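Local coordinates for protein putative beta-glucosidase (Bifidobacterium adolescentis, PDB 5WAB) that hydrolyses beta-glucosidic bonds as a family 3 glycoside hydrolase and probably also releases terminal arabinopyranose from ginsenosides, at residues A[231-236]-A[249-254]; A[335-340]-A[396-401]; A[549-554]-A[572-577]; A[585-590]-A[598-603]. One frame throughout, in Å; residues are numbered along the deposited sequence.

Interaction 1 of 4, residues A[231-236]-A[249-254]; sequences SDWGAD and LEMPPS
Met251 lays its CB over the six-membered ring of Trp233, 3.8 Å from the centroid and only 6° off the ring normal, in a CH-pi contact between two loops. With its CG beside the backbone N and its chain bent at the next two torsions, Met251 curls back to bring CE within 3.7 Å of Trp233 CZ2. Pro252, which follows a cis peptide bond, adds its CD to Trp233 CD1 at 3.5 Å. Were Trp233 replaced by an alanine, Met251 CB and CE and Pro252 CD would probably lose the surface they share, and Ala26 O its indole donor. Ser231 tightens the inner side: its N reaches Leu249 O, and its OG accepts Met251 N nearly straight (171°). Gly234 N, at the exposed end, donates to Met251 O. The looser margin is Asp236 against Glu250, where OD2 meets CB at 3.5 Å while the carboxylates stay apart; Asp236 OD1 is hydrogen-bonded to Ser242 OG, and both acids keep long, weak ion pairs with Arg239. A glycerol near Asp232 suggests a pocket beside the Ser-Asp-Trp sequence. The first loop follows strand 228-230, an outermost strand of the parallel sheet, and helix 239-245 links it to the second; Trp233 also touches Met197 of strand 195-198.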
# COMPACT_ATOMS: atom_id res chain seq x y z
N SER A 231 -8.94 18.06 3.59
CA SER A 231 -8.84 18.01 2.15
C SER A 231 -7.38 17.85 1.74
O SER A 231 -6.46 18.22 2.47
CB SER A 231 -9.41 19.27 1.52
OG SER A 231 -8.53 20.36 1.78
N ASP A 232 -7.19 17.30 0.55
CA ASP A 232 -5.90 17.46 -0.11
C ASP A 232 -5.72 18.92 -0.51
O ASP A 232 -6.68 19.70 -0.60
CB ASP A 232 -5.81 16.53 -1.32
CG ASP A 232 -4.39 16.06 -1.58
OD1 ASP A 232 -3.44 16.78 -1.20
OD2 ASP A 232 -4.22 14.97 -2.17
N TRP A 233 -4.47 19.29 -0.78
CA TRP A 233 -4.13 20.70 -0.93
C TRP A 233 -4.78 21.26 -2.19
O TRP A 233 -4.35 20.97 -3.31
CB TRP A 233 -2.62 20.89 -0.94
CG TRP A 233 -2.01 21.06 0.44
CD1 TRP A 233 -1.17 22.07 0.83
CD2 TRP A 233 -2.21 20.24 1.60
NE1 TRP A 233 -0.83 21.91 2.15
CE2 TRP A 233 -1.46 20.80 2.64
CE3 TRP A 233 -2.95 19.08 1.85
CZ2 TRP A 233 -1.42 20.25 3.91
CZ3 TRP A 233 -2.92 18.53 3.11
CH2 TRP A 233 -2.15 19.11 4.13
N GLY A 234 -5.83 22.06 -1.99
CA GLY A 234 -6.62 22.59 -3.08
C GLY A 234 -7.88 21.82 -3.39
O GLY A 234 -8.63 22.24 -4.28
N ALA A 235 -8.14 20.71 -2.68
CA ALA A 235 -9.28 19.86 -2.99
C ALA A 235 -10.61 20.44 -2.51
O ALA A 235 -11.67 19.97 -2.95
CB ALA A 235 -9.09 18.47 -2.39
N ASP A 236 -10.59 21.43 -1.62
CA ASP A 236 -11.80 22.05 -1.11
C ASP A 236 -12.18 23.18 -2.07
O ASP A 236 -11.50 24.21 -2.13
CB ASP A 236 -11.58 22.58 0.30
CG ASP A 236 -12.87 23.03 0.98
OD1 ASP A 236 -13.86 23.31 0.27
OD2 ASP A 236 -12.88 23.10 2.23
N LEU A 249 -11.54 20.27 7.79
CA LEU A 249 -10.38 21.14 7.67
C LEU A 249 -10.04 21.39 6.20
O LEU A 249 -9.76 20.44 5.46
CB LEU A 249 -9.18 20.52 8.39
CG LEU A 249 -7.88 21.33 8.47
CD1 LEU A 249 -8.02 22.54 9.38
CD2 LEU A 249 -6.74 20.43 8.93
N GLU A 250 -10.02 22.66 5.81
CA GLU A 250 -9.52 23.07 4.51
C GLU A 250 -8.02 23.28 4.60
O GLU A 250 -7.54 23.99 5.49
CB GLU A 250 -10.19 24.35 4.02
CG GLU A 250 -9.66 24.84 2.67
CD GLU A 250 -9.77 26.35 2.47
OE1 GLU A 250 -9.68 27.10 3.46
OE2 GLU A 250 -9.93 26.79 1.31
N MET A 251 -7.27 22.64 3.69
CA MET A 251 -5.83 22.83 3.60
C MET A 251 -5.46 22.93 2.12
O MET A 251 -5.95 22.14 1.30
CB MET A 251 -5.07 21.68 4.26
CG MET A 251 -5.26 21.59 5.77
SD MET A 251 -4.51 22.94 6.69
CE MET A 251 -2.77 22.64 6.39
N PRO A 252 -4.63 23.92 1.74
CA PRO A 252 -4.17 24.99 2.62
C PRO A 252 -5.27 26.03 2.76
O PRO A 252 -6.23 25.98 2.00
CB PRO A 252 -2.95 25.54 1.89
CG PRO A 252 -3.28 25.34 0.45
CD PRO A 252 -4.07 24.05 0.38
N PRO A 253 -5.16 26.92 3.74
CA PRO A 253 -6.20 27.95 3.90
C PRO A 253 -6.22 28.90 2.71
O PRO A 253 -5.21 29.49 2.34
CB PRO A 253 -5.78 28.67 5.19
CG PRO A 253 -4.31 28.42 5.30
CD PRO A 253 -4.11 27.04 4.76
N SER A 254 -7.40 29.05 2.12
CA SER A 254 -7.64 30.05 1.09
C SER A 254 -8.06 31.38 1.68
O SER A 254 -8.40 32.31 0.93
CB SER A 254 -8.69 29.54 0.11
OG SER A 254 -9.88 29.18 0.79

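Interaction 2 of 4, residues A[335-340]-A[396-401]; sequences AVIGEF and ETAKNA
Ala335 points its methyl group toward segment 396-401, meeting Thr397 and Ala398 and, in the loop beyond, Ala401, in an example of helix-on-sheet packing. The setting is a beta-alpha-beta crossover: the chain leaves strand 373-376, runs through helix 388-399 and enters strand 403-409, and strand 334-337 lies between those two strands in the sheet of the family 3 C-terminal domain. Small side chains let helix and strand come close, with the CA atoms of Ala335 and Ala398 4.9 Å apart. Round Ala335 CB lie three methyl groups: Thr397 CG2 at 3.5 Å, Ala401 CB at 3.6 Å and Ala398 CB at 3.7 Å. The CG2 of Thr397 stands anti to the backbone N and takes the strand side, while OG1 turns back beside that N and makes a weak hydrogen bond to Glu393 O, one helical turn earlier. The side chains that meet are apolar at the points of contact, and no hydrogen bond joins the two segments. Val336, the residue between the two that face the helix, directs its side chain the other way, to Val373 and Phe375. Val404 of the neighbouring strand also touches Ala335, Ile337 and Ala398. Ile337 reaches the helix with its longer branch alone, extended through chi2 (179°) until CD1 rests 3.9 Å from Ala398 CB.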
# COMPACT_ATOMS: atom_id res chain seq x y z
N ALA A 335 31.63 -8.40 -10.21
CA ALA A 335 31.54 -7.29 -11.14
C ALA A 335 30.22 -6.58 -10.91
O ALA A 335 29.15 -7.15 -11.17
CB ALA A 335 31.65 -7.77 -12.58
N VAL A 336 30.27 -5.35 -10.42
CA VAL A 336 29.07 -4.58 -10.16
C VAL A 336 28.90 -3.61 -11.32
O VAL A 336 29.79 -2.81 -11.61
CB VAL A 336 29.15 -3.85 -8.81
CG1 VAL A 336 27.94 -2.95 -8.62
CG2 VAL A 336 29.26 -4.85 -7.67
N ILE A 337 27.75 -3.71 -12.00
CA ILE A 337 27.46 -2.91 -13.19
C ILE A 337 26.11 -2.22 -13.00
O ILE A 337 25.15 -2.83 -12.52
CB ILE A 337 27.46 -3.77 -14.47
CG1 ILE A 337 28.81 -4.45 -14.67
CG2 ILE A 337 27.13 -2.92 -15.69
CD1 ILE A 337 28.87 -5.32 -15.89
N GLY A 338 26.04 -0.95 -13.39
CA GLY A 338 24.80 -0.20 -13.28
C GLY A 338 24.97 0.98 -12.35
O GLY A 338 25.41 0.85 -11.21
N GLU A 339 24.62 2.17 -12.87
CA GLU A 339 24.79 3.41 -12.11
C GLU A 339 23.96 3.43 -10.83
O GLU A 339 24.27 4.20 -9.92
CB GLU A 339 24.44 4.60 -13.01
CG GLU A 339 24.71 5.97 -12.40
CD GLU A 339 26.15 6.14 -11.97
OE1 GLU A 339 27.04 5.64 -12.69
OE2 GLU A 339 26.39 6.79 -10.93
N PHE A 340 22.91 2.61 -10.75
CA PHE A 340 22.12 2.54 -9.53
C PHE A 340 22.95 2.09 -8.34
O PHE A 340 22.62 2.41 -7.19
CB PHE A 340 20.93 1.58 -9.72
CG PHE A 340 19.91 2.06 -10.72
CD1 PHE A 340 19.04 3.08 -10.40
CD2 PHE A 340 19.82 1.46 -11.96
CE1 PHE A 340 18.09 3.51 -11.32
CE2 PHE A 340 18.87 1.89 -12.88
CZ PHE A 340 18.01 2.91 -12.56
N GLU A 396 33.99 -5.44 -20.53
CA GLU A 396 35.32 -5.87 -20.09
C GLU A 396 35.29 -6.26 -18.62
O GLU A 396 35.94 -7.23 -18.21
CB GLU A 396 36.35 -4.76 -20.33
CG GLU A 396 36.75 -4.63 -21.79
CD GLU A 396 37.54 -5.82 -22.28
OE1 GLU A 396 38.39 -6.34 -21.52
OE2 GLU A 396 37.30 -6.26 -23.42
N THR A 397 34.54 -5.52 -17.81
CA THR A 397 34.21 -5.99 -16.48
C THR A 397 33.22 -7.14 -16.64
O THR A 397 32.61 -7.29 -17.70
CB THR A 397 33.64 -4.84 -15.64
OG1 THR A 397 34.55 -3.73 -15.68
CG2 THR A 397 33.49 -5.24 -14.20
N ALA A 398 33.09 -7.98 -15.62
CA ALA A 398 32.21 -9.14 -15.66
C ALA A 398 32.77 -10.22 -16.58
O ALA A 398 32.54 -11.41 -16.36
CB ALA A 398 30.78 -8.77 -16.08
N LYS A 399 33.51 -9.81 -17.62
CA LYS A 399 34.24 -10.80 -18.39
C LYS A 399 35.32 -11.41 -17.51
O LYS A 399 35.66 -12.59 -17.65
CB LYS A 399 34.84 -10.17 -19.64
CG LYS A 399 35.56 -11.13 -20.56
CD LYS A 399 36.05 -10.44 -21.82
CE LYS A 399 36.73 -11.42 -22.76
NZ LYS A 399 37.11 -10.78 -24.05
N ASN A 400 35.82 -10.61 -16.57
CA ASN A 400 36.76 -11.05 -15.55
C ASN A 400 36.04 -11.06 -14.20
O ASN A 400 36.26 -10.20 -13.35
CB ASN A 400 37.96 -10.10 -15.52
CG ASN A 400 38.49 -9.77 -16.91
OD1 ASN A 400 38.58 -10.64 -17.78
ND2 ASN A 400 38.82 -8.50 -17.12
N ALA A 401 35.15 -12.04 -14.01
CA ALA A 401 34.40 -12.06 -12.76
C ALA A 401 33.65 -13.38 -12.60
O ALA A 401 33.18 -13.97 -13.58
CB ALA A 401 33.42 -10.90 -12.67

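Interaction 3 of 4, residues A[549-554]-A[572-577]; sequences ATFAID and VTNTSD
Asn574 crosses obliquely beside the ring of Phe551, its partner in a non-hydrogen-bonded antiparallel pair, where strands 551-560 and 566-574 form a beta hairpin. Its CB lies 3.8 Å from Phe551 CE2, and CG is equally near the same ring atom. Because chi1 is -171°, setting CG beside the carbonyl carbon, the amide leads onward to Ser576 with its plane 41° from that of the ring. OD1 accepts twice: from Ser576 N at 3.1 Å, which makes an Asx turn, and from Ser576 OG at 2.7 Å, in the carbonyl plane on a lone pair. Across the contact Asn574 OD1 has Ala549 CB nearby and, 3.3 Å away, Thr550 O, two acceptors with no bond between them. ND2 passes close to Phe551 CZ and donates to Val578 O and Leu610 O. A leucine here would probably leave Ser576 N and both of those carbonyls without their mates and free the turn after the strand to shift. Across the strands, Ala552 and Thr573 exchange the two bonds of a hydrogen-bonded pair. Beyond them Thr575 N donates to Thr550 O, and the hydroxyls of Thr550 and Thr575 bond at 2.8 Å with either as donor. Phe551 and Val572 touch strand 580-590 of the facing sheet, consistent with a sandwich. On the face of Phe551, Val572 and Asn574 the one polar group, the amide, has its oxygen and nitrogen bonded, while the exposed threonines bond to each other through their hydroxyls; polar groups are thus paired on both sides of the contact.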
# COMPACT_ATOMS: atom_id res chain seq x y z
N ALA A 549 15.57 -20.71 1.51
CA ALA A 549 15.14 -21.91 2.22
C ALA A 549 14.00 -22.60 1.47
O ALA A 549 13.44 -22.07 0.52
CB ALA A 549 14.71 -21.58 3.65
N THR A 550 13.66 -23.80 1.93
CA THR A 550 12.52 -24.54 1.43
C THR A 550 11.54 -24.79 2.56
O THR A 550 11.94 -24.96 3.72
CB THR A 550 12.93 -25.88 0.79
OG1 THR A 550 13.61 -26.69 1.76
CG2 THR A 550 13.85 -25.65 -0.40
N PHE A 551 10.25 -24.79 2.23
CA PHE A 551 9.20 -24.94 3.23
C PHE A 551 8.16 -25.95 2.73
O PHE A 551 7.99 -26.15 1.53
CB PHE A 551 8.53 -23.59 3.55
CG PHE A 551 9.49 -22.57 4.11
CD1 PHE A 551 10.25 -21.77 3.27
CD2 PHE A 551 9.65 -22.43 5.48
CE1 PHE A 551 11.14 -20.85 3.78
CE2 PHE A 551 10.54 -21.50 6.00
CZ PHE A 551 11.29 -20.71 5.14
N ALA A 552 7.48 -26.57 3.69
CA ALA A 552 6.43 -27.53 3.40
C ALA A 552 5.25 -27.25 4.32
O ALA A 552 5.43 -26.93 5.50
CB ALA A 552 6.91 -28.97 3.60
N ILE A 553 4.04 -27.37 3.77
CA ILE A 553 2.81 -27.14 4.51
C ILE A 553 2.03 -28.44 4.60
O ILE A 553 1.78 -29.09 3.57
CB ILE A 553 1.96 -26.03 3.85
CG1 ILE A 553 2.70 -24.70 3.90
CG2 ILE A 553 0.61 -25.91 4.54
CD1 ILE A 553 1.98 -23.59 3.20
N ASP A 554 1.67 -28.83 5.81
CA ASP A 554 0.82 -30.00 6.02
C ASP A 554 -0.04 -29.75 7.24
O ASP A 554 -0.02 -28.67 7.83
CB ASP A 554 1.67 -31.27 6.15
CG ASP A 554 2.72 -31.17 7.25
OD1 ASP A 554 2.74 -30.16 7.98
OD2 ASP A 554 3.52 -32.13 7.38
N VAL A 572 3.52 -25.15 9.05
CA VAL A 572 4.54 -24.81 8.06
C VAL A 572 5.90 -25.18 8.65
O VAL A 572 6.16 -24.94 9.83
CB VAL A 572 4.48 -23.32 7.67
CG1 VAL A 572 4.51 -22.44 8.91
CG2 VAL A 572 5.60 -22.96 6.71
N THR A 573 6.76 -25.78 7.83
CA THR A 573 8.01 -26.34 8.30
C THR A 573 9.15 -25.92 7.39
O THR A 573 9.03 -26.00 6.16
CB THR A 573 7.93 -27.87 8.36
OG1 THR A 573 6.76 -28.26 9.11
CG2 THR A 573 9.17 -28.45 9.02
N ASN A 574 10.25 -25.45 7.98
CA ASN A 574 11.46 -25.16 7.23
C ASN A 574 12.21 -26.47 7.00
O ASN A 574 12.81 -27.02 7.93
CB ASN A 574 12.33 -24.15 7.98
CG ASN A 574 13.50 -23.65 7.15
OD1 ASN A 574 13.97 -24.33 6.24
ND2 ASN A 574 13.99 -22.46 7.48
N THR A 575 12.18 -26.97 5.77
CA THR A 575 12.77 -28.25 5.41
C THR A 575 14.17 -28.12 4.84
O THR A 575 14.62 -29.02 4.11
CB THR A 575 11.87 -28.98 4.42
OG1 THR A 575 11.73 -28.19 3.23
CG2 THR A 575 10.49 -29.23 5.02
N SER A 576 14.88 -27.05 5.14
CA SER A 576 16.20 -26.78 4.57
C SER A 576 17.23 -26.60 5.69
O SER A 576 16.95 -26.87 6.86
CB SER A 576 16.14 -25.56 3.65
OG SER A 576 16.02 -24.37 4.41
N ASP A 577 18.42 -26.16 5.30
CA ASP A 577 19.49 -25.85 6.25
C ASP A 577 19.66 -24.35 6.46
O ASP A 577 20.64 -23.93 7.07
CB ASP A 577 20.82 -26.44 5.78
CG ASP A 577 20.77 -27.95 5.65
OD1 ASP A 577 20.17 -28.60 6.53
OD2 ASP A 577 21.33 -28.48 4.66

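Interaction 4 of 4, residues A[585-590]-A[598-603]; sequences QVYVAP and PKHELK
Tyr587 is held between His600 and Leu602 of the opposing segment, a compact case of aromatic packing across an antiparallel hairpin. Ring contacts come first. His600 stacks offset on one face, centroids 4.7 Å apart and planes at 29°, while Leu602 CD1 lies over the opposite face in a CH-pi contact, 4.1 Å from the centroid. His600 reaches the tyrosine because its CG sits between backbone N and carbonyl carbon (chi1 58°); its nitrogens are fixed elsewhere, ND1 by Glu647 and NE2 by Asp532. Among the hydrogen bonds, Val588 N to Glu601 O (3.0 Å) and Glu601 N to Val588 O (3.2 Å) form one hydrogen-bonded pair, and Lys603 N meets Val586 O almost straight. Tyr587 OH donates to Gln585 OE1 at 2.7 Å, which holds the hydroxyl end of the ring. A water joins Pro590 O to Lys599 O where the strands part. Apolar contact on the other sheet face is between Val588 CG2 and the aliphatic CG of Lys603, 3.8 Å apart. Within the fibronectin type III-like domain, strand 642-648 flanks 580-590 on its other side, and helix 528-531 covers the hairpin, Tyr528 touching Tyr587 and Arg529 pairing with Glu601.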
# COMPACT_ATOMS: atom_id res chain seq x y z
N GLN A 585 -0.47 -17.98 2.99
CA GLN A 585 -1.57 -17.17 2.48
C GLN A 585 -2.83 -18.02 2.40
O GLN A 585 -2.78 -19.19 2.01
CB GLN A 585 -1.23 -16.57 1.10
CG GLN A 585 0.14 -15.89 1.08
CD GLN A 585 0.63 -15.53 -0.31
OE1 GLN A 585 -0.17 -15.34 -1.24
NE2 GLN A 585 1.94 -15.42 -0.47
N VAL A 586 -3.96 -17.42 2.76
CA VAL A 586 -5.26 -18.09 2.74
C VAL A 586 -6.16 -17.35 1.76
O VAL A 586 -6.32 -16.13 1.86
CB VAL A 586 -5.90 -18.14 4.14
CG1 VAL A 586 -7.31 -18.72 4.05
CG2 VAL A 586 -5.05 -18.96 5.09
N TYR A 587 -6.72 -18.09 0.81
CA TYR A 587 -7.67 -17.56 -0.15
C TYR A 587 -9.01 -18.26 0.02
O TYR A 587 -9.08 -19.40 0.47
CB TYR A 587 -7.16 -17.76 -1.59
CG TYR A 587 -5.89 -17.01 -1.90
CD1 TYR A 587 -4.65 -17.51 -1.52
CD2 TYR A 587 -5.92 -15.80 -2.58
CE1 TYR A 587 -3.49 -16.83 -1.79
CE2 TYR A 587 -4.76 -15.12 -2.86
CZ TYR A 587 -3.55 -15.63 -2.46
OH TYR A 587 -2.39 -14.94 -2.74
N VAL A 588 -10.09 -17.55 -0.31
CA VAL A 588 -11.43 -18.12 -0.28
C VAL A 588 -11.92 -18.22 -1.72
O VAL A 588 -12.02 -17.20 -2.42
CB VAL A 588 -12.40 -17.30 0.58
CG1 VAL A 588 -13.83 -17.74 0.34
CG2 VAL A 588 -12.04 -17.45 2.06
N ALA A 589 -12.24 -19.44 -2.16
CA ALA A 589 -12.72 -19.68 -3.51
C ALA A 589 -14.20 -20.04 -3.44
O ALA A 589 -14.55 -21.19 -3.14
CB ALA A 589 -11.93 -20.80 -4.19
N PRO A 590 -15.10 -19.10 -3.71
CA PRO A 590 -16.53 -19.38 -3.57
C PRO A 590 -17.09 -20.10 -4.77
O PRO A 590 -16.57 -20.03 -5.89
CB PRO A 590 -17.14 -17.98 -3.43
CG PRO A 590 -16.22 -17.13 -4.25
CD PRO A 590 -14.84 -17.70 -4.09
N PRO A 598 -14.61 -13.09 -8.33
CA PRO A 598 -13.31 -13.68 -8.70
C PRO A 598 -13.20 -15.11 -8.19
O PRO A 598 -13.85 -15.51 -7.22
CB PRO A 598 -12.30 -12.78 -7.99
CG PRO A 598 -13.03 -11.49 -7.76
CD PRO A 598 -14.45 -11.87 -7.52
N LYS A 599 -12.35 -15.90 -8.86
CA LYS A 599 -12.21 -17.30 -8.47
C LYS A 599 -11.79 -17.42 -7.01
O LYS A 599 -12.32 -18.26 -6.28
CB LYS A 599 -11.22 -18.03 -9.38
CG LYS A 599 -11.29 -19.54 -9.22
CD LYS A 599 -10.58 -20.27 -10.34
CE LYS A 599 -9.07 -20.25 -10.14
NZ LYS A 599 -8.34 -20.92 -11.25
N HIS A 600 -10.85 -16.59 -6.57
CA HIS A 600 -10.52 -16.55 -5.16
C HIS A 600 -10.04 -15.16 -4.78
O HIS A 600 -9.66 -14.36 -5.63
CB HIS A 600 -9.46 -17.61 -4.79
CG HIS A 600 -8.18 -17.49 -5.55
ND1 HIS A 600 -7.05 -18.21 -5.22
CD2 HIS A 600 -7.84 -16.72 -6.61
CE1 HIS A 600 -6.07 -17.90 -6.05
NE2 HIS A 600 -6.52 -17.00 -6.91
N GLU A 601 -10.08 -14.87 -3.47
CA GLU A 601 -9.65 -13.60 -2.91
C GLU A 601 -8.86 -13.84 -1.64
O GLU A 601 -9.20 -14.74 -0.86
CB GLU A 601 -10.85 -12.69 -2.62
CG GLU A 601 -11.62 -12.23 -3.86
CD GLU A 601 -12.71 -11.23 -3.53
OE1 GLU A 601 -12.50 -10.40 -2.63
OE2 GLU A 601 -13.78 -11.26 -4.20
N LEU A 602 -7.81 -13.05 -1.43
CA LEU A 602 -7.00 -13.18 -0.23
C LEU A 602 -7.81 -12.78 1.01
O LEU A 602 -8.36 -11.68 1.07
CB LEU A 602 -5.75 -12.32 -0.33
CG LEU A 602 -4.85 -12.41 0.90
CD1 LEU A 602 -4.04 -13.69 0.86
CD2 LEU A 602 -3.96 -11.20 1.01
N LYS A 603 -7.85 -13.67 2.01
CA LYS A 603 -8.61 -13.43 3.23
C LYS A 603 -7.80 -13.67 4.50
O LYS A 603 -8.38 -13.71 5.59
CB LYS A 603 -9.89 -14.27 3.26
CG LYS A 603 -10.92 -13.86 2.22
CD LYS A 603 -11.36 -12.41 2.41
CE LYS A 603 -12.44 -12.02 1.41
NZ LYS A 603 -12.94 -10.64 1.62
O HOH W 1 -14.03 -19.88 -7.21

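Overall arrangement
The four contacts follow one another along the chain without touching. Interactions 2 and 4 are mostly buried, but one is methyl packing of a helix on a sheet with no bond across it, the other a hydrogen-bonded hairpin around a stacked ring. Interactions 1 and 3 are partly buried and pass from an aromatic centre to a polar margin. Interaction 1 belongs to the N-terminal, TIM-barrel-type domain and joins loops, about 50 Å from interaction 2 between centres. Interactions 3 and 4 are the nearest neighbours, about 6 Å between closest atoms: strand 566-574 leads directly to strand 580-590, so two hairpins in different sheets are consecutive in sequence.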